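Local coordinates for nonsense-mediated mRNA decay protein 2 (Saccharomyces cerevisiae, PDB 4LUN) that takes part in nonsense-mediated decay of mRNAs that carry premature stop codons, the chain here being its N-terminal MIF4G domain, at residues Glu130-Arg136 against Tyr193-Phe199; Leu183-Arg188 against Ala234-Phe239; Leu187-Leu191 against Ile203-Phe207. All blocks are in the same frame, centred on the assembly; numbering follows the deposited sequence.

Interaction 1 of 3, residues Glu130-Arg136 against Tyr193-Phe199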
# COMPACT_ATOMS: atom_id res chain seq x y z
N GLU A 130 -11.38 -16.57 5.29
CA GLU A 130 -10.89 -15.97 4.06
C GLU A 130 -11.71 -14.75 3.70
O GLU A 130 -11.25 -13.84 3.00
CB GLU A 130 -10.88 -16.98 2.93
CG GLU A 130 -9.88 -18.09 3.18
CD GLU A 130 -9.66 -18.97 1.98
OE1 GLU A 130 -10.35 -18.75 0.96
OE2 GLU A 130 -8.80 -19.88 2.06
N ARG A 131 -12.94 -14.72 4.20
CA ARG A 131 -13.75 -13.52 4.09
C ARG A 131 -13.08 -12.35 4.80
O ARG A 131 -12.99 -11.24 4.27
CB ARG A 131 -15.12 -13.81 4.70
CG ARG A 131 -16.19 -12.86 4.26
CD ARG A 131 -16.27 -11.63 5.13
NE ARG A 131 -17.22 -10.73 4.50
CZ ARG A 131 -17.46 -9.49 4.89
NH1 ARG A 131 -16.83 -8.98 5.94
NH2 ARG A 131 -18.36 -8.77 4.22
N ASP A 132 -12.59 -12.61 6.01
CA ASP A 132 -11.87 -11.59 6.75
C ASP A 132 -10.55 -11.24 6.08
O ASP A 132 -10.12 -10.08 6.14
CB ASP A 132 -11.62 -12.03 8.19
CG ASP A 132 -12.90 -12.18 9.00
OD1 ASP A 132 -13.96 -11.70 8.53
OD2 ASP A 132 -12.84 -12.76 10.10
N GLU A 133 -9.91 -12.23 5.47
CA GLU A 133 -8.61 -11.98 4.83
C GLU A 133 -8.79 -11.05 3.64
O GLU A 133 -7.97 -10.17 3.43
CB GLU A 133 -7.92 -13.28 4.41
CG GLU A 133 -6.58 -13.08 3.70
CD GLU A 133 -5.53 -12.32 4.52
OE1 GLU A 133 -5.70 -12.09 5.74
OE2 GLU A 133 -4.49 -11.97 3.93
N LEU A 134 -9.87 -11.23 2.88
CA LEU A 134 -10.15 -10.31 1.78
C LEU A 134 -10.32 -8.87 2.26
O LEU A 134 -9.84 -7.94 1.60
CB LEU A 134 -11.38 -10.78 0.98
CG LEU A 134 -11.14 -12.01 0.10
CD1 LEU A 134 -12.46 -12.72 -0.22
CD2 LEU A 134 -10.42 -11.62 -1.20
N GLN A 135 -11.01 -8.69 3.39
CA GLN A 135 -11.21 -7.36 3.99
C GLN A 135 -9.87 -6.79 4.46
O GLN A 135 -9.61 -5.60 4.29
CB GLN A 135 -12.18 -7.42 5.18
CG GLN A 135 -13.56 -7.94 4.82
CD GLN A 135 -14.37 -6.95 3.99
OE1 GLN A 135 -14.79 -7.26 2.87
NE2 GLN A 135 -14.60 -5.76 4.54
N ARG A 136 -9.04 -7.64 5.04
CA ARG A 136 -7.74 -7.20 5.53
C ARG A 136 -6.85 -6.75 4.39
O ARG A 136 -6.19 -5.73 4.50
CB ARG A 136 -7.03 -8.32 6.31
CG ARG A 136 -5.84 -7.83 7.15
CD ARG A 136 -4.96 -9.00 7.61
NE ARG A 136 -4.36 -9.69 6.49
CZ ARG A 136 -3.23 -9.29 5.91
NH1 ARG A 136 -2.60 -8.22 6.36
NH2 ARG A 136 -2.75 -9.96 4.88
N TYR A 193 2.59 -12.67 3.25
CA TYR A 193 1.73 -13.26 4.28
C TYR A 193 0.81 -14.27 3.62
O TYR A 193 -0.05 -13.90 2.81
CB TYR A 193 0.91 -12.19 4.99
CG TYR A 193 -0.05 -12.76 6.02
CD1 TYR A 193 0.42 -13.33 7.20
CD2 TYR A 193 -1.42 -12.73 5.80
CE1 TYR A 193 -0.47 -13.86 8.14
CE2 TYR A 193 -2.30 -13.26 6.73
CZ TYR A 193 -1.82 -13.82 7.90
OH TYR A 193 -2.73 -14.34 8.82
N LYS A 194 1.00 -15.55 3.95
CA LYS A 194 0.18 -16.64 3.40
C LYS A 194 0.15 -16.59 1.87
O LYS A 194 -0.92 -16.72 1.27
CB LYS A 194 -1.24 -16.60 3.97
CG LYS A 194 -1.31 -16.75 5.48
CD LYS A 194 -0.94 -18.16 5.90
CE LYS A 194 -1.77 -19.18 5.17
NZ LYS A 194 -1.73 -20.51 5.85
N PHE A 195 1.31 -16.38 1.26
CA PHE A 195 1.41 -16.21 -0.19
C PHE A 195 0.71 -17.32 -0.95
O PHE A 195 0.09 -17.06 -1.98
CB PHE A 195 2.87 -16.15 -0.64
CG PHE A 195 3.05 -16.38 -2.11
CD1 PHE A 195 2.86 -15.34 -3.02
CD2 PHE A 195 3.45 -17.62 -2.60
CE1 PHE A 195 3.02 -15.55 -4.38
CE2 PHE A 195 3.62 -17.84 -3.97
CZ PHE A 195 3.41 -16.80 -4.86
N LYS A 196 0.80 -18.54 -0.45
CA LYS A 196 0.28 -19.68 -1.20
C LYS A 196 -1.23 -19.66 -1.41
O LYS A 196 -1.73 -20.36 -2.31
CB LYS A 196 0.78 -21.02 -0.62
CG LYS A 196 2.27 -21.24 -0.88
CD LYS A 196 2.67 -22.70 -0.71
CE LYS A 196 2.43 -23.20 0.71
NZ LYS A 196 2.83 -24.64 0.85
N LEU A 197 -1.95 -18.84 -0.62
CA LEU A 197 -3.41 -18.70 -0.77
C LEU A 197 -3.80 -17.76 -1.90
O LEU A 197 -4.94 -17.80 -2.37
CB LEU A 197 -4.10 -18.30 0.55
CG LEU A 197 -4.03 -19.37 1.64
CD1 LEU A 197 -4.79 -18.92 2.87
CD2 LEU A 197 -4.57 -20.71 1.13
N GLY A 198 -2.87 -16.93 -2.37
CA GLY A 198 -3.10 -16.11 -3.55
C GLY A 198 -3.70 -14.73 -3.32
O GLY A 198 -3.85 -13.95 -4.27
N PHE A 199 -4.07 -14.41 -2.09
CA PHE A 199 -4.63 -13.09 -1.83
C PHE A 199 -3.61 -11.95 -2.01
O PHE A 199 -3.97 -10.83 -2.41
CB PHE A 199 -5.25 -13.02 -0.42
CG PHE A 199 -6.40 -13.98 -0.21
CD1 PHE A 199 -7.63 -13.73 -0.80
CD2 PHE A 199 -6.26 -15.11 0.58
CE1 PHE A 199 -8.70 -14.60 -0.60
CE2 PHE A 199 -7.33 -15.99 0.77
CZ PHE A 199 -8.54 -15.73 0.17
O HOH W 1 -2.81 -13.30 2.41

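Interaction 2 of 3, residues Leu183-Arg188 against Ala234-Phe239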
# COMPACT_ATOMS: atom_id res chain seq x y z
N LEU A 183 9.71 1.53 0.31
CA LEU A 183 8.67 0.80 -0.41
C LEU A 183 9.04 -0.65 -0.65
O LEU A 183 8.17 -1.51 -0.61
CB LEU A 183 8.33 1.46 -1.75
CG LEU A 183 7.40 2.67 -1.68
CD1 LEU A 183 7.43 3.42 -3.00
CD2 LEU A 183 5.97 2.20 -1.34
N PHE A 184 10.31 -0.93 -0.94
CA PHE A 184 10.76 -2.30 -1.13
C PHE A 184 10.54 -3.09 0.17
O PHE A 184 10.04 -4.23 0.14
CB PHE A 184 12.25 -2.31 -1.57
CG PHE A 184 12.87 -3.69 -1.64
CD1 PHE A 184 12.93 -4.38 -2.84
CD2 PHE A 184 13.40 -4.28 -0.50
CE1 PHE A 184 13.52 -5.63 -2.91
CE2 PHE A 184 13.98 -5.54 -0.56
CZ PHE A 184 14.04 -6.21 -1.76
N SER A 185 10.91 -2.48 1.29
CA SER A 185 10.78 -3.13 2.60
C SER A 185 9.33 -3.45 2.91
O SER A 185 9.00 -4.56 3.35
CB SER A 185 11.40 -2.28 3.71
OG SER A 185 12.80 -2.16 3.52
N ILE A 186 8.47 -2.47 2.67
CA ILE A 186 7.03 -2.66 2.89
C ILE A 186 6.46 -3.78 2.00
O ILE A 186 5.72 -4.67 2.46
CB ILE A 186 6.29 -1.34 2.63
CG1 ILE A 186 6.65 -0.33 3.72
CG2 ILE A 186 4.76 -1.53 2.59
CD1 ILE A 186 6.26 1.10 3.36
N LEU A 187 6.76 -3.73 0.71
CA LEU A 187 6.20 -4.73 -0.20
C LEU A 187 6.74 -6.13 0.07
O LEU A 187 6.00 -7.11 -0.03
CB LEU A 187 6.41 -4.31 -1.65
CG LEU A 187 5.41 -3.25 -2.08
CD1 LEU A 187 5.92 -2.43 -3.26
CD2 LEU A 187 4.11 -3.96 -2.43
N ARG A 188 8.02 -6.24 0.41
CA ARG A 188 8.57 -7.56 0.72
C ARG A 188 7.86 -8.22 1.90
O ARG A 188 7.71 -9.45 1.95
CB ARG A 188 10.07 -7.51 0.98
CG ARG A 188 10.70 -8.90 0.90
CD ARG A 188 12.11 -8.85 0.38
NE ARG A 188 13.06 -8.51 1.43
CZ ARG A 188 14.37 -8.74 1.35
NH1 ARG A 188 14.87 -9.32 0.26
NH2 ARG A 188 15.16 -8.40 2.35
N ALA A 234 15.10 -1.94 -7.45
CA ALA A 234 14.76 -2.82 -6.33
C ALA A 234 13.36 -3.36 -6.52
O ALA A 234 13.11 -4.54 -6.31
CB ALA A 234 14.84 -2.05 -5.01
N LEU A 235 12.45 -2.48 -6.92
CA LEU A 235 11.07 -2.90 -7.13
C LEU A 235 10.94 -3.86 -8.32
O LEU A 235 10.13 -4.79 -8.29
CB LEU A 235 10.17 -1.68 -7.36
CG LEU A 235 9.90 -0.80 -6.15
CD1 LEU A 235 9.01 0.36 -6.59
CD2 LEU A 235 9.23 -1.61 -5.02
N GLN A 236 11.70 -3.61 -9.37
CA GLN A 236 11.68 -4.50 -10.52
C GLN A 236 12.17 -5.89 -10.12
O GLN A 236 11.60 -6.90 -10.52
CB GLN A 236 12.52 -3.91 -11.67
CG GLN A 236 11.69 -3.20 -12.76
CD GLN A 236 11.70 -1.68 -12.68
OE1 GLN A 236 11.02 -1.08 -11.84
NE2 GLN A 236 12.46 -1.04 -13.56
N SER A 237 13.23 -5.94 -9.31
CA SER A 237 13.76 -7.22 -8.84
C SER A 237 12.74 -7.95 -7.98
O SER A 237 12.49 -9.15 -8.16
CB SER A 237 15.04 -7.01 -8.02
OG SER A 237 15.42 -8.22 -7.39
N LEU A 238 12.15 -7.22 -7.04
CA LEU A 238 11.15 -7.80 -6.15
C LEU A 238 9.96 -8.34 -6.91
O LEU A 238 9.48 -9.45 -6.63
CB LEU A 238 10.67 -6.74 -5.16
CG LEU A 238 9.62 -7.14 -4.12
CD1 LEU A 238 10.15 -8.27 -3.26
CD2 LEU A 238 9.25 -5.93 -3.27
N PHE A 239 9.48 -7.59 -7.89
CA PHE A 239 8.27 -8.01 -8.58
C PHE A 239 8.53 -9.13 -9.57
O PHE A 239 7.69 -10.01 -9.74
CB PHE A 239 7.53 -6.82 -9.23
CG PHE A 239 6.62 -6.10 -8.28
CD1 PHE A 239 5.25 -6.04 -8.51
CD2 PHE A 239 7.12 -5.52 -7.12
CE1 PHE A 239 4.41 -5.39 -7.62
CE2 PHE A 239 6.28 -4.87 -6.22
CZ PHE A 239 4.92 -4.80 -6.48

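Interaction 3 of 3, residues Leu187-Leu191 against Ile203-Phe207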
# COMPACT_ATOMS: atom_id res chain seq x y z
N LEU A 187 6.76 -3.73 0.71
CA LEU A 187 6.20 -4.73 -0.20
C LEU A 187 6.74 -6.13 0.07
O LEU A 187 6.00 -7.11 -0.03
CB LEU A 187 6.41 -4.31 -1.65
CG LEU A 187 5.41 -3.25 -2.08
CD1 LEU A 187 5.92 -2.43 -3.26
CD2 LEU A 187 4.11 -3.96 -2.43
N ARG A 188 8.02 -6.24 0.41
CA ARG A 188 8.57 -7.56 0.72
C ARG A 188 7.86 -8.22 1.90
O ARG A 188 7.71 -9.45 1.95
CB ARG A 188 10.07 -7.51 0.98
CG ARG A 188 10.70 -8.90 0.90
CD ARG A 188 12.11 -8.85 0.38
NE ARG A 188 13.06 -8.51 1.43
CZ ARG A 188 14.37 -8.74 1.35
NH1 ARG A 188 14.87 -9.32 0.26
NH2 ARG A 188 15.16 -8.40 2.35
N GLU A 189 7.43 -7.40 2.86
CA GLU A 189 6.66 -7.89 3.99
C GLU A 189 5.24 -8.30 3.58
O GLU A 189 4.86 -9.45 3.73
CB GLU A 189 6.62 -6.85 5.13
CG GLU A 189 5.63 -7.16 6.28
CD GLU A 189 6.18 -8.14 7.32
OE1 GLU A 189 7.25 -8.74 7.07
OE2 GLU A 189 5.54 -8.29 8.39
N ILE A 190 4.46 -7.36 3.05
CA ILE A 190 3.04 -7.61 2.83
C ILE A 190 2.73 -8.62 1.72
O ILE A 190 1.71 -9.29 1.75
CB ILE A 190 2.23 -6.30 2.66
CG1 ILE A 190 2.62 -5.57 1.36
CG2 ILE A 190 2.42 -5.40 3.90
CD1 ILE A 190 1.92 -4.21 1.22
N LEU A 191 3.63 -8.77 0.75
CA LEU A 191 3.40 -9.74 -0.30
C LEU A 191 3.60 -11.17 0.20
O LEU A 191 3.21 -12.12 -0.47
CB LEU A 191 4.33 -9.49 -1.48
CG LEU A 191 4.02 -8.21 -2.24
CD1 LEU A 191 5.03 -8.04 -3.38
CD2 LEU A 191 2.61 -8.24 -2.79
N ILE A 203 -2.38 -7.53 -4.22
CA ILE A 203 -1.67 -6.33 -3.79
C ILE A 203 -0.68 -5.95 -4.90
O ILE A 203 -0.52 -4.77 -5.26
CB ILE A 203 -0.87 -6.58 -2.48
CG1 ILE A 203 -1.79 -6.95 -1.33
CG2 ILE A 203 -0.06 -5.35 -2.10
CD1 ILE A 203 -1.01 -7.46 -0.11
N ALA A 204 -0.03 -6.96 -5.45
CA ALA A 204 0.99 -6.73 -6.48
C ALA A 204 0.35 -6.12 -7.72
O ALA A 204 0.88 -5.16 -8.28
CB ALA A 204 1.67 -8.02 -6.83
N THR A 205 -0.78 -6.68 -8.15
CA THR A 205 -1.42 -6.18 -9.37
C THR A 205 -2.02 -4.80 -9.16
O THR A 205 -1.96 -3.94 -10.04
CB THR A 205 -2.49 -7.16 -9.92
OG1 THR A 205 -3.48 -7.42 -8.93
CG2 THR A 205 -1.83 -8.46 -10.27
N ALA A 206 -2.60 -4.57 -7.99
CA ALA A 206 -3.15 -3.25 -7.69
C ALA A 206 -2.06 -2.21 -7.67
O ALA A 206 -2.27 -1.06 -8.08
CB ALA A 206 -3.89 -3.26 -6.35
N PHE A 207 -0.88 -2.59 -7.18
CA PHE A 207 0.20 -1.62 -7.03
C PHE A 207 0.79 -1.22 -8.38
O PHE A 207 1.02 -0.04 -8.64
CB PHE A 207 1.30 -2.15 -6.10
CG PHE A 207 2.32 -1.11 -5.71
CD1 PHE A 207 2.03 -0.15 -4.76
CD2 PHE A 207 3.57 -1.11 -6.30
CE1 PHE A 207 2.96 0.81 -4.40
CE2 PHE A 207 4.52 -0.16 -5.95
CZ PHE A 207 4.21 0.81 -5.00

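Interaction 1 of 3, residues Glu130-Arg136 against Tyr193-Phe199
Phe199 packs against the first two turns of helix 130-152, in a partly buried contact of mixed aromatic and polar character. Phe199 belongs to the segment Tyr193-Phe199, in the loop between helices 182-190 and 201-210 of the MIF4G domain. Three helix residues touch the Phe199 ring. Leu134 brings CD2 to 3.5 Å from Phe199 CE1, its side chain crossing the ring at about a right angle. Glu133 CG makes an off-centre CH-pi contact with the ring, 4.2 Å from the Phe199 centroid. Glu130 comes in at the ring edge, with OE1 3.6 Å from Phe199 CZ and its carboxylate plane 82° from that of the ring.

A bend at chi2 (59°) carries the Glu133 carboxylate toward Arg136, which grips it side-on. Arg136 NE meets Glu133 OE1 at 2.8 Å, and Arg136 NH2 meets Glu133 OE2, both on the syn side and both close to straight. The NE bond is tilted 29° from the carboxylate plane, while both oxygens lie near the guanidinium plane. The paired groups abut Tyr193: Glu133 OE2 lies at the ring edge, while Arg136 NH2 approaches Tyr193 CD2 obliquely at 3.2 Å. A water joins the two segments, donating to Glu133 OE2 at 2.6 Å and to Tyr193 O at 2.9 Å. The far end of Tyr193 is held elsewhere, its OH bonded to Val125 O.

No direct hydrogen bond crosses between the segments, so polar linkage runs through the water. The salt bridge probably compensates the buried carboxylate and keeps it anionic.

Interaction 2 of 3, residues Leu183-Arg188 against Ala234-Phe239
Helices 182-190 and 231-271 of the all-helical MIF4G domain pack here through apolar side chains. Over the segments 183-188 and 234-239 they run nearly parallel, 15° apart, and their axes approach to 10.0 Å. Phe184 makes the largest contribution on its segment. With CG anti to the backbone N (chi1 173°), its ring reaches Ala234 and Leu238. Phe184 CD1 lies 3.7 Å from Ala234 CB, and Ala234 O sits at the ring edge. Phe184 CE1 touches Leu238 CB at 3.8 Å. Leu238 then extends between the helices, placing CD2 3.6 Å from Leu187 CB.

Leu187 CD1 meets two residues of the partner helix. It lies 3.8 Å from Leu235 CD2, and it meets the edge of the Phe239 ring in plane, 3.9 Å from CE2. Arg188 is exposed, and Phe184 CE2 of the same segment lies over one face of its guanidinium, offset toward the rim.

Replacing Phe184 by an alanine would probably open a gap beside Ala234 and Leu238 and leave the Arg188 guanidinium without its aromatic neighbour.

No hydrogen bond or salt bridge links the two segments. Their association rests on the fit of leucine, alanine and phenylalanine side chains.

Interaction 3 of 3, residues Leu187-Leu191 against Ile203-Phe207
Leu187 places its CD1 methyl over one face of the Phe207 ring, offset toward the rim. The methyl lies 4.1 Å from the Phe207 centroid and 22° off the ring normal, a CH-pi contact. Its nearest ring atom is Phe207 CE2, at 3.8 Å. With CG anti to the backbone N (chi1 -170°), Phe207 turns a ring face to Leu187. The other methyl, Leu187 CD2, makes a looser approach to Ile203 CG2.

Ile203, one turn before Phe207, touches with both its branches. Ile203 CG2 faces Ile190 CD1 at 4.0 Å and also touches Leu191 CD2. Ile203 CD1 lies 3.8 Å from Ile190 O. The Ile190 CG1 branch takes the crowded position between the backbone N and the carbonyl carbon (chi1 67°), and from there its CD1 is carried to Ile203.

Leu191 adds its CD2 methyl, 3.9 Å from Ile203 CB and 4.2 Å from Ala204 CB, with Ala204 N close by. One methyl thus packs against two successive residues of the partner helix.

All six touching residues are buried, and no hydrogen bond passes between the segments. The contact joins two consecutive helices, 182-190 and 201-210, in the buried interior of the MIF4G domain. Helix 130-152 adds Val140 beside Ile190, and Leu144 beside Ile203 and Phe207. Helix 231-271 supplies Phe242, which touches Leu191 and Ala204. The pair is therefore packed by both the preceding long helix and the following one.

How the interactions relate
All three interactions lie within the MIF4G domain. Interactions 2 and 3 both use helix 182-190, sharing Leu187 and Arg188, and their centres are 8 Å apart. They touch directly: Phe239 CE1 of interaction 2 lies 3.6 Å from Ala204 O of interaction 3. Interaction 1 sits about 12 Å from interaction 3 and 19 Å from interaction 2, centre to centre. Residues 193-199 start two positions after 191, so interaction 1 is linked to interaction 3 through the chain and not by touching. Along the chain come helix 130-152, helix 182-190, the 193-199 loop, helix 201-210 and helix 231-271. Together the contacts hold four successive helices and one loop together.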